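Glucose-6-phosphate 1-dehydrogenase (Kluyveromyces lactis, PDB 7E6I) catalyses the NADP(+)-dependent oxidation of glucose 6-phosphate to 6-phosphogluconolactone, the first and probably rate-limiting step of the oxidative pentose phosphate pathway. Local coordinates at residues A[130-141]-A[168-177]; A[206-216]-A[347-355]. One frame throughout, in Å; residues are numbered along the deposited sequence.

Contact 1: residues A[130-141]-A[168-177]; sequences IDVCSKLKENLY and KLAPLFSEDE
Phe-173 lies against one side of helix 126-139, its ring reached by Cys-133, Leu-136 and Tyr-141. With CG beside the backbone N (chi1 -72°), the ring turns in toward the helix although the CB bond does not aim there. From CB outward, CD2 is the first ring atom to meet the helix, at the SG and CB of Cys-133; CE2 comes 3.6 Å from Cys-133 O and also touches Cys-133 CB at the ring edge. CZ, at the tip, abuts Leu-136 CB at 4.1 Å, and CE1 on the other side meets Tyr-141 CD2 at 3.9 Å. The sulfur of Cys-133 stands oblique to this ring and also touches Leu-169 CD1.

Leu-172 sets CD1 against Cys-133 CB and, at 3.6 Å, the backbone N of Ser-134, while the side chains of Ile-130 and Lys-168 cross at about a right angle, Ile-130 CD1 3.6 Å from Lys-168 CB. Tyr-141 OH donates a 2.6 Å hydrogen bond to the syn lone pair of Glu-177 OE1, ring and carboxylate planes 87° apart. Glu-177 OE2 takes the N-H of Ser-174 on its anti lone pair, so both oxygens are engaged.

The contact lies within the Rossmann-type NADP-binding domain, where the chain leaving helix 159-169 packs on helix 126-139 before entering strand 178-181. Cys-133 and Leu-136 also touch strand 117-122, while Phe-173 and Tyr-141 reach strand 146-152.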
loop_
_atom_site.group_PDB
_atom_site.type_symbol
_atom_site.label_atom_id
_atom_site.label_comp_id
_atom_site.label_asym_id
_atom_site.label_seq_id
_atom_site.Cartn_x
_atom_site.Cartn_y
_atom_site.Cartn_z
ATOM N N ILE A 130 -15.329 9.049 -11.391
ATOM C CA ILE A 130 -16.784 9.025 -11.333
ATOM C C ILE A 130 -17.367 9.258 -12.717
ATOM O O ILE A 130 -18.365 8.628 -13.100
ATOM C CB ILE A 130 -17.300 10.048 -10.302
ATOM C CG1 ILE A 130 -17.176 9.487 -8.901
ATOM C CG2 ILE A 130 -18.767 10.316 -10.514
ATOM C CD1 ILE A 130 -17.843 8.136 -8.726
ATOM N N ASP A 131 -16.747 10.138 -13.502
ATOM C CA ASP A 131 -17.200 10.294 -14.871
ATOM C C ASP A 131 -17.027 8.994 -15.637
ATOM O O ASP A 131 -17.987 8.482 -16.221
ATOM C CB ASP A 131 -16.465 11.453 -15.551
ATOM C CG ASP A 131 -16.800 12.799 -14.926
ATOM O OD1 ASP A 131 -17.729 12.830 -14.090
ATOM O OD2 ASP A 131 -16.147 13.822 -15.256
ATOM N N VAL A 132 -15.822 8.417 -15.609
ATOM C CA VAL A 132 -15.578 7.193 -16.374
ATOM C C VAL A 132 -16.455 6.055 -15.873
ATOM O O VAL A 132 -16.983 5.264 -16.664
ATOM C CB VAL A 132 -14.091 6.810 -16.329
ATOM C CG1 VAL A 132 -13.859 5.521 -17.130
ATOM C CG2 VAL A 132 -13.242 7.956 -16.850
ATOM N N CYS A 133 -16.622 5.944 -14.557
ATOM C CA CYS A 133 -17.460 4.875 -14.022
ATOM C C CYS A 133 -18.899 5.020 -14.499
ATOM O O CYS A 133 -19.512 4.045 -14.947
ATOM C CB CYS A 133 -17.376 4.852 -12.497
ATOM S SG CYS A 133 -15.837 4.074 -11.898
ATOM N N SER A 134 -19.451 6.238 -14.420
ATOM C CA SER A 134 -20.750 6.514 -15.028
ATOM C C SER A 134 -20.790 6.042 -16.472
ATOM O O SER A 134 -21.675 5.270 -16.864
ATOM C CB SER A 134 -21.067 8.011 -14.968
ATOM O OG SER A 134 -21.142 8.457 -13.632
ATOM N N LYS A 135 -19.825 6.483 -17.275
ATOM C CA LYS A 135 -19.849 6.162 -18.696
ATOM C C LYS A 135 -19.781 4.656 -18.936
ATOM O O LYS A 135 -20.548 4.112 -19.738
ATOM C CB LYS A 135 -18.706 6.880 -19.400
ATOM C CG LYS A 135 -18.839 8.388 -19.406
ATOM C CD LYS A 135 -19.966 8.835 -20.304
ATOM C CE LYS A 135 -20.514 10.173 -19.844
ATOM N NZ LYS A 135 -21.978 10.287 -20.060
ATOM N N LEU A 136 -18.866 3.961 -18.251
ATOM C CA LEU A 136 -18.806 2.506 -18.372
ATOM C C LEU A 136 -20.137 1.862 -18.004
ATOM O O LEU A 136 -20.584 0.915 -18.663
ATOM C CB LEU A 136 -17.698 1.943 -17.487
ATOM C CG LEU A 136 -16.254 2.199 -17.884
ATOM C CD1 LEU A 136 -15.344 1.750 -16.737
ATOM C CD2 LEU A 136 -15.930 1.471 -19.170
ATOM N N LYS A 137 -20.780 2.361 -16.952
ATOM C CA LYS A 137 -22.055 1.795 -16.530
ATOM C C LYS A 137 -23.184 2.153 -17.496
ATOM O O LYS A 137 -24.074 1.331 -17.728
ATOM C CB LYS A 137 -22.369 2.261 -15.108
ATOM C CG LYS A 137 -23.563 1.596 -14.464
ATOM C CD LYS A 137 -23.421 0.073 -14.351
ATOM C CE LYS A 137 -24.537 -0.503 -13.473
ATOM N NZ LYS A 137 -24.376 -1.964 -13.217
ATOM N N GLU A 138 -23.171 3.363 -18.064
ATOM C CA GLU A 138 -24.215 3.757 -19.009
ATOM C C GLU A 138 -24.045 3.099 -20.374
ATOM O O GLU A 138 -25.045 2.825 -21.047
ATOM C CB GLU A 138 -24.246 5.285 -19.194
ATOM C CG GLU A 138 -24.332 6.133 -17.899
ATOM C CD GLU A 138 -23.761 7.572 -18.050
ATOM O OE1 GLU A 138 -24.399 8.544 -17.572
ATOM O OE2 GLU A 138 -22.667 7.739 -18.639
ATOM N N ASN A 139 -22.807 2.835 -20.800
ATOM C CA ASN A 139 -22.533 2.457 -22.181
ATOM C C ASN A 139 -21.904 1.084 -22.356
ATOM O O ASN A 139 -22.191 0.426 -23.354
ATOM C CB ASN A 139 -21.610 3.495 -22.841
ATOM C CG ASN A 139 -22.239 4.875 -22.915
ATOM O OD1 ASN A 139 -22.969 5.190 -23.854
ATOM N ND2 ASN A 139 -21.965 5.706 -21.917
ATOM N N LEU A 140 -21.066 0.630 -21.428
ATOM C CA LEU A 140 -20.224 -0.546 -21.643
ATOM C C LEU A 140 -20.364 -1.543 -20.499
ATOM O O LEU A 140 -19.378 -2.024 -19.943
ATOM C CB LEU A 140 -18.770 -0.119 -21.791
ATOM C CG LEU A 140 -17.847 -0.814 -22.787
ATOM C CD1 LEU A 140 -16.527 -0.060 -22.823
ATOM C CD2 LEU A 140 -17.627 -2.283 -22.463
ATOM N N TYR A 141 -21.597 -1.881 -20.132
ATOM C CA TYR A 141 -21.867 -2.837 -19.064
ATOM C C TYR A 141 -22.780 -3.933 -19.604
ATOM O O TYR A 141 -23.874 -3.639 -20.098
ATOM C CB TYR A 141 -22.510 -2.127 -17.869
ATOM C CG TYR A 141 -22.640 -2.975 -16.628
ATOM C CD1 TYR A 141 -23.767 -3.765 -16.419
ATOM C CD2 TYR A 141 -21.634 -2.986 -15.666
ATOM C CE1 TYR A 141 -23.887 -4.540 -15.290
ATOM C CE2 TYR A 141 -21.745 -3.758 -14.526
ATOM C CZ TYR A 141 -22.871 -4.528 -14.345
ATOM O OH TYR A 141 -22.976 -5.292 -13.219
ATOM N N LYS A 168 -21.312 8.270 -4.837
ATOM C CA LYS A 168 -21.466 8.305 -6.285
ATOM C C LYS A 168 -21.046 6.991 -6.921
ATOM O O LYS A 168 -21.547 6.632 -7.990
ATOM C CB LYS A 168 -20.648 9.466 -6.877
ATOM C CG LYS A 168 -21.097 10.857 -6.428
ATOM C CD LYS A 168 -20.406 11.975 -7.208
ATOM C CE LYS A 168 -19.510 12.834 -6.321
ATOM N NZ LYS A 168 -18.786 13.896 -7.085
ATOM N N LEU A 169 -20.138 6.267 -6.282
ATOM C CA LEU A 169 -19.581 5.054 -6.865
ATOM C C LEU A 169 -20.490 3.849 -6.639
ATOM O O LEU A 169 -20.658 3.019 -7.539
ATOM C CB LEU A 169 -18.198 4.818 -6.261
ATOM C CG LEU A 169 -17.289 3.753 -6.851
ATOM C CD1 LEU A 169 -17.390 3.709 -8.373
ATOM C CD2 LEU A 169 -15.878 4.068 -6.409
ATOM N N ALA A 170 -21.093 3.759 -5.447
ATOM C CA ALA A 170 -21.872 2.583 -5.060
ATOM C C ALA A 170 -23.026 2.235 -6.000
ATOM O O ALA A 170 -23.236 1.033 -6.249
ATOM C CB ALA A 170 -22.401 2.780 -3.632
ATOM N N PRO A 171 -23.826 3.184 -6.513
ATOM C CA PRO A 171 -24.875 2.800 -7.473
ATOM C C PRO A 171 -24.330 2.380 -8.816
ATOM O O PRO A 171 -25.082 1.836 -9.629
ATOM C CB PRO A 171 -25.730 4.066 -7.594
ATOM C CG PRO A 171 -25.431 4.845 -6.354
ATOM C CD PRO A 171 -23.971 4.596 -6.114
ATOM N N LEU A 172 -23.050 2.602 -9.083
ATOM C CA LEU A 172 -22.481 2.231 -10.366
ATOM C C LEU A 172 -21.849 0.853 -10.346
ATOM O O LEU A 172 -22.101 0.059 -11.254
ATOM C CB LEU A 172 -21.441 3.270 -10.811
ATOM C CG LEU A 172 -21.892 4.725 -10.669
ATOM C CD1 LEU A 172 -20.801 5.723 -11.069
ATOM C CD2 LEU A 172 -23.141 4.928 -11.505
ATOM N N PHE A 173 -21.024 0.556 -9.341
ATOM C CA PHE A 173 -20.311 -0.711 -9.274
ATOM C C PHE A 173 -20.332 -1.230 -7.848
ATOM O O PHE A 173 -20.042 -0.484 -6.908
ATOM C CB PHE A 173 -18.875 -0.553 -9.763
ATOM C CG PHE A 173 -18.776 -0.352 -11.228
ATOM C CD1 PHE A 173 -18.971 -1.421 -12.100
ATOM C CD2 PHE A 173 -18.523 0.911 -11.750
ATOM C CE1 PHE A 173 -18.890 -1.249 -13.467
ATOM C CE2 PHE A 173 -18.445 1.102 -13.128
ATOM C CZ PHE A 173 -18.627 0.024 -13.989
ATOM N N SER A 174 -20.676 -2.503 -7.693
ATOM C CA SER A 174 -20.722 -3.132 -6.385
ATOM C C SER A 174 -19.315 -3.455 -5.877
ATOM O O SER A 174 -18.324 -3.423 -6.616
ATOM C CB SER A 174 -21.534 -4.408 -6.458
ATOM O OG SER A 174 -20.795 -5.350 -7.207
ATOM N N GLU A 175 -19.247 -3.793 -4.585
ATOM C CA GLU A 175 -17.982 -4.191 -3.983
ATOM C C GLU A 175 -17.364 -5.369 -4.717
ATOM O O GLU A 175 -16.135 -5.468 -4.804
ATOM C CB GLU A 175 -18.189 -4.516 -2.501
ATOM C CG GLU A 175 -18.483 -3.285 -1.647
ATOM C CD GLU A 175 -17.399 -2.215 -1.765
ATOM O OE1 GLU A 175 -16.208 -2.539 -1.525
ATOM O OE2 GLU A 175 -17.732 -1.051 -2.100
ATOM N N ASP A 176 -18.191 -6.246 -5.290
ATOM C CA ASP A 176 -17.671 -7.418 -5.992
ATOM C C ASP A 176 -16.950 -7.052 -7.282
ATOM O O ASP A 176 -16.014 -7.757 -7.679
ATOM C CB ASP A 176 -18.800 -8.397 -6.279
ATOM C CG ASP A 176 -18.996 -9.385 -5.149
ATOM O OD1 ASP A 176 -18.013 -10.079 -4.771
ATOM O OD2 ASP A 176 -20.130 -9.464 -4.629
ATOM N N GLU A 177 -17.362 -5.967 -7.945
ATOM C CA GLU A 177 -16.737 -5.515 -9.182
ATOM C C GLU A 177 -15.623 -4.496 -8.960
ATOM O O GLU A 177 -14.813 -4.268 -9.872
ATOM C CB GLU A 177 -17.799 -4.901 -10.102
ATOM C CG GLU A 177 -18.983 -5.828 -10.385
ATOM C CD GLU A 177 -20.212 -5.087 -10.900
ATOM O OE1 GLU A 177 -20.745 -5.496 -11.958
ATOM O OE2 GLU A 177 -20.645 -4.105 -10.244
#

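Contact 2: residues A[206-216]-A[347-355]; sequences AWNKENIQSVQ and EIRIQFRRV
Arg-353 is extended from CG to NE, with CG beside its backbone N (chi1 -75°), and this carries its guanidinium across to the turn before strand 212-220. In Ile-350, CG1 likewise lies beside the backbone N and chi2 is near 165°, which sends CD1 out to the six-membered ring of Trp-207.

NE and NH2 of Arg-353 both donate to Lys-209 O, at 2.9 and 3.0 Å, near the guanidinium plane. Ile-212 O sits over a face of the same group. The backbone N of Arg-353 adds a 2.7 Å bond to Asn-211 O, approaching from above that carbonyl plane.

Segments 214-216 and 347-352 run antiparallel, at 177°, as neighbours in the large mixed sheet of the C-terminal domain. A classic beta bulge interrupts them: Gln-213 and Ser-214 stand opposite the single Gln-351, whose O accepts a 2.8 Å bond from Gln-213 N and a weak bond from Ser-214 N.

On one face, Ile-350 CD1 comes 3.3 Å from Trp-207 CH2, the side chains crossing at about a right angle, and CG2 lies over the rim of the Phe-352 ring. Ile-212 runs alongside Phe-352, CG1 3.6 Å from CE1. On the other face a water joins Ser-214 OG, Gln-216 NE2 and Arg-349 O. Arg-349, which probably binds the second NADP(+), pairs through NH2 with Glu-347 OE1 at 3.0 Å and through NH1 with Glu-367.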
loop_
_atom_site.group_PDB
_atom_site.type_symbol
_atom_site.label_atom_id
_atom_site.label_comp_id
_atom_site.label_asym_id
_atom_site.label_seq_id
_atom_site.Cartn_x
_atom_site.Cartn_y
_atom_site.Cartn_z
ATOM N N ALA A 206 2.200 -15.831 21.462
ATOM C CA ALA A 206 2.756 -14.668 22.137
ATOM C C ALA A 206 2.140 -13.369 21.649
ATOM O O ALA A 206 2.527 -12.294 22.116
ATOM C CB ALA A 206 4.277 -14.617 21.931
ATOM N N TRP A 207 1.205 -13.452 20.708
ATOM C CA TRP A 207 0.740 -12.297 19.944
ATOM C C TRP A 207 -0.484 -11.701 20.634
ATOM O O TRP A 207 -1.615 -11.759 20.140
ATOM C CB TRP A 207 0.418 -12.718 18.524
ATOM C CG TRP A 207 0.566 -11.654 17.530
ATOM C CD1 TRP A 207 -0.375 -10.729 17.157
ATOM C CD2 TRP A 207 1.714 -11.406 16.724
ATOM N NE1 TRP A 207 0.130 -9.923 16.174
ATOM C CE2 TRP A 207 1.413 -10.317 15.890
ATOM C CE3 TRP A 207 2.976 -11.993 16.636
ATOM C CZ2 TRP A 207 2.331 -9.798 14.976
ATOM C CZ3 TRP A 207 3.887 -11.476 15.718
ATOM C CH2 TRP A 207 3.558 -10.387 14.909
ATOM N N ASN A 208 -0.239 -11.122 21.804
ATOM C CA ASN A 208 -1.338 -10.704 22.660
ATOM C C ASN A 208 -0.766 -9.769 23.715
ATOM O O ASN A 208 0.453 -9.687 23.904
ATOM C CB ASN A 208 -2.040 -11.923 23.293
ATOM C CG ASN A 208 -1.044 -12.923 23.870
ATOM O OD1 ASN A 208 -0.202 -12.557 24.704
ATOM N ND2 ASN A 208 -1.102 -14.177 23.405
ATOM N N LYS A 209 -1.667 -9.074 24.413
ATOM C CA LYS A 209 -1.249 -8.153 25.458
ATOM C C LYS A 209 -0.487 -8.842 26.581
ATOM O O LYS A 209 0.236 -8.170 27.326
ATOM C CB LYS A 209 -2.465 -7.419 26.018
ATOM C CG LYS A 209 -3.354 -8.264 26.898
ATOM C CD LYS A 209 -4.729 -7.628 27.076
ATOM C CE LYS A 209 -5.534 -8.392 28.124
ATOM N NZ LYS A 209 -5.968 -9.711 27.613
ATOM N N GLU A 210 -0.629 -10.160 26.736
ATOM C CA GLU A 210 0.102 -10.843 27.797
ATOM C C GLU A 210 1.591 -10.937 27.489
ATOM O O GLU A 210 2.386 -11.133 28.408
ATOM C CB GLU A 210 -0.485 -12.247 28.038
ATOM C CG GLU A 210 -1.856 -12.252 28.756
ATOM C CD GLU A 210 -3.032 -11.886 27.833
ATOM O OE1 GLU A 210 -2.942 -12.131 26.612
ATOM O OE2 GLU A 210 -4.049 -11.344 28.328
ATOM N N ASN A 211 1.997 -10.789 26.225
ATOM C CA ASN A 211 3.383 -11.006 25.858
ATOM C C ASN A 211 3.995 -9.892 25.031
ATOM O O ASN A 211 5.214 -9.918 24.818
ATOM C CB ASN A 211 3.530 -12.328 25.086
ATOM C CG ASN A 211 3.185 -13.543 25.936
ATOM O OD1 ASN A 211 4.009 -14.028 26.715
ATOM N ND2 ASN A 211 1.968 -14.038 25.786
ATOM N N ILE A 212 3.212 -8.926 24.552
ATOM C CA ILE A 212 3.726 -7.866 23.699
ATOM C C ILE A 212 3.706 -6.551 24.478
ATOM O O ILE A 212 2.666 -6.129 24.998
ATOM C CB ILE A 212 2.942 -7.774 22.379
ATOM C CG1 ILE A 212 3.343 -8.949 21.491
ATOM C CG2 ILE A 212 3.187 -6.407 21.670
ATOM C CD1 ILE A 212 2.543 -9.059 20.186
ATOM N N GLN A 213 4.879 -5.928 24.561
ATOM C CA GLN A 213 5.110 -4.642 25.216
ATOM C C GLN A 213 4.837 -3.462 24.292
ATOM O O GLN A 213 4.436 -2.387 24.753
ATOM C CB GLN A 213 6.577 -4.560 25.636
ATOM C CG GLN A 213 6.819 -4.184 27.019
ATOM C CD GLN A 213 8.271 -4.338 27.394
ATOM O OE1 GLN A 213 8.601 -5.202 28.185
ATOM N NE2 GLN A 213 9.145 -3.494 26.838
ATOM N N SER A 214 5.092 -3.635 22.997
ATOM C CA SER A 214 5.221 -2.515 22.078
ATOM C C SER A 214 5.114 -3.010 20.647
ATOM O O SER A 214 5.812 -3.955 20.257
ATOM C CB SER A 214 6.559 -1.818 22.300
ATOM O OG SER A 214 6.845 -0.941 21.244
ATOM N N VAL A 215 4.269 -2.345 19.866
ATOM C CA VAL A 215 4.147 -2.562 18.435
ATOM C C VAL A 215 4.498 -1.264 17.725
ATOM O O VAL A 215 3.992 -0.200 18.092
ATOM C CB VAL A 215 2.727 -3.007 18.069
ATOM C CG1 VAL A 215 2.593 -3.166 16.561
ATOM C CG2 VAL A 215 2.379 -4.281 18.833
ATOM N N GLN A 216 5.332 -1.358 16.689
ATOM C CA GLN A 216 5.767 -0.210 15.896
ATOM C C GLN A 216 5.679 -0.545 14.413
ATOM O O GLN A 216 6.168 -1.599 13.990
ATOM C CB GLN A 216 7.212 0.164 16.218
ATOM C CG GLN A 216 7.435 0.921 17.511
ATOM C CD GLN A 216 8.893 1.326 17.664
ATOM O OE1 GLN A 216 9.327 2.331 17.090
ATOM N NE2 GLN A 216 9.660 0.541 18.421
ATOM N N GLU A 347 9.355 -0.923 8.092
ATOM C CA GLU A 347 9.752 -1.912 9.078
ATOM C C GLU A 347 8.679 -2.047 10.150
ATOM O O GLU A 347 8.042 -1.058 10.542
ATOM C CB GLU A 347 11.088 -1.493 9.707
ATOM C CG GLU A 347 11.837 -2.576 10.373
ATOM C CD GLU A 347 13.267 -2.156 10.691
ATOM O OE1 GLU A 347 13.469 -1.508 11.755
ATOM O OE2 GLU A 347 14.176 -2.481 9.876
ATOM N N ILE A 348 8.513 -3.280 10.637
ATOM C CA ILE A 348 7.648 -3.606 11.767
ATOM C C ILE A 348 8.535 -4.038 12.922
ATOM O O ILE A 348 9.397 -4.902 12.751
ATOM C CB ILE A 348 6.668 -4.742 11.422
ATOM C CG1 ILE A 348 5.725 -4.346 10.293
ATOM C CG2 ILE A 348 5.927 -5.216 12.677
ATOM C CD1 ILE A 348 5.213 -5.566 9.555
ATOM N N ARG A 349 8.300 -3.491 14.108
ATOM C CA ARG A 349 9.111 -3.852 15.269
ATOM C C ARG A 349 8.180 -4.191 16.417
ATOM O O ARG A 349 7.346 -3.369 16.806
ATOM C CB ARG A 349 10.056 -2.716 15.663
ATOM C CG ARG A 349 11.116 -3.083 16.694
ATOM C CD ARG A 349 12.054 -1.898 16.918
ATOM N NE ARG A 349 12.895 -1.706 15.744
ATOM C CZ ARG A 349 14.026 -2.374 15.553
ATOM N NH1 ARG A 349 14.448 -3.243 16.484
ATOM N NH2 ARG A 349 14.731 -2.179 14.440
ATOM N N ILE A 350 8.328 -5.387 16.963
ATOM C CA ILE A 350 7.474 -5.851 18.040
ATOM C C ILE A 350 8.375 -6.251 19.196
ATOM O O ILE A 350 9.280 -7.068 19.017
ATOM C CB ILE A 350 6.587 -7.018 17.582
ATOM C CG1 ILE A 350 5.521 -6.454 16.642
ATOM C CG2 ILE A 350 5.960 -7.691 18.783
ATOM C CD1 ILE A 350 4.803 -7.449 15.844
ATOM N N GLN A 351 8.172 -5.636 20.356
ATOM C CA GLN A 351 8.942 -5.953 21.549
ATOM C C GLN A 351 8.086 -6.775 22.500
ATOM O O GLN A 351 6.942 -6.405 22.790
ATOM C CB GLN A 351 9.433 -4.699 22.268
ATOM C CG GLN A 351 10.586 -5.027 23.172
ATOM C CD GLN A 351 11.244 -3.814 23.797
ATOM O OE1 GLN A 351 10.571 -2.959 24.341
ATOM N NE2 GLN A 351 12.569 -3.751 23.731
ATOM N N PHE A 352 8.643 -7.873 22.994
ATOM C CA PHE A 352 7.902 -8.757 23.880
ATOM C C PHE A 352 8.213 -8.465 25.343
ATOM O O PHE A 352 9.208 -7.819 25.680
ATOM C CB PHE A 352 8.199 -10.213 23.522
ATOM C CG PHE A 352 7.712 -10.582 22.148
ATOM C CD1 PHE A 352 6.404 -11.016 21.954
ATOM C CD2 PHE A 352 8.539 -10.451 21.042
ATOM C CE1 PHE A 352 5.939 -11.341 20.687
ATOM C CE2 PHE A 352 8.075 -10.776 19.772
ATOM C CZ PHE A 352 6.782 -11.222 19.597
ATOM N N ARG A 353 7.321 -8.921 26.215
ATOM C CA ARG A 353 7.447 -8.638 27.640
ATOM C C ARG A 353 8.503 -9.519 28.285
ATOM O O ARG A 353 8.798 -10.619 27.817
ATOM C CB ARG A 353 6.127 -8.866 28.359
ATOM C CG ARG A 353 5.124 -7.803 28.132
ATOM C CD ARG A 353 3.899 -8.049 28.986
ATOM N NE ARG A 353 2.761 -7.327 28.433
ATOM C CZ ARG A 353 2.526 -6.028 28.613
ATOM N NH1 ARG A 353 3.352 -5.290 29.364
ATOM N NH2 ARG A 353 1.456 -5.472 28.043
ATOM N N ARG A 354 9.066 -9.022 29.374
ATOM C CA ARG A 354 9.895 -9.811 30.270
ATOM C C ARG A 354 9.114 -10.122 31.545
ATOM O O ARG A 354 8.242 -9.352 31.959
ATOM C CB ARG A 354 11.192 -9.065 30.616
ATOM C CG ARG A 354 12.341 -9.341 29.635
ATOM C CD ARG A 354 13.215 -10.584 30.025
ATOM N NE ARG A 354 12.566 -11.886 29.788
ATOM C CZ ARG A 354 12.662 -12.591 28.657
ATOM N NH1 ARG A 354 13.381 -12.162 27.628
ATOM N NH2 ARG A 354 12.016 -13.740 28.545
ATOM N N VAL A 355 9.421 -11.266 32.163
ATOM C CA VAL A 355 8.990 -11.503 33.539
ATOM C C VAL A 355 9.756 -10.559 34.459
ATOM O O VAL A 355 10.895 -10.162 34.169
ATOM C CB VAL A 355 9.225 -12.975 33.917
ATOM C CG1 VAL A 355 7.964 -13.596 34.509
ATOM C CG2 VAL A 355 9.695 -13.720 32.681
HETATM O O HOH W 1 8.748 -6.364 30.629
HETATM O O HOH W 2 8.230 -2.067 19.430
#

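Contact 1 belongs to the NADP-binding domain and contact 2 to the C-terminal domain; their centres are 44 Å apart, on opposite sides of the chain's centre, and their nearest atoms are about 24 Å from each other. Neither touches the bound glucose 6-phosphate. Contact 1 lies near the cofactor site inferred by similarity: the side chain of Leu-169 is about 11 Å from that of Lys-153, which lines the sugar phosphate pocket and probably also binds NADP(+). In contact 2 the side chain of Glu-347 is about 12 Å from the substrate. Segment 347-355 holds Arg-349, and Glu-347 forms a salt bridge with Arg-371; both arginines are assigned by similarity to a second NADP(+) site.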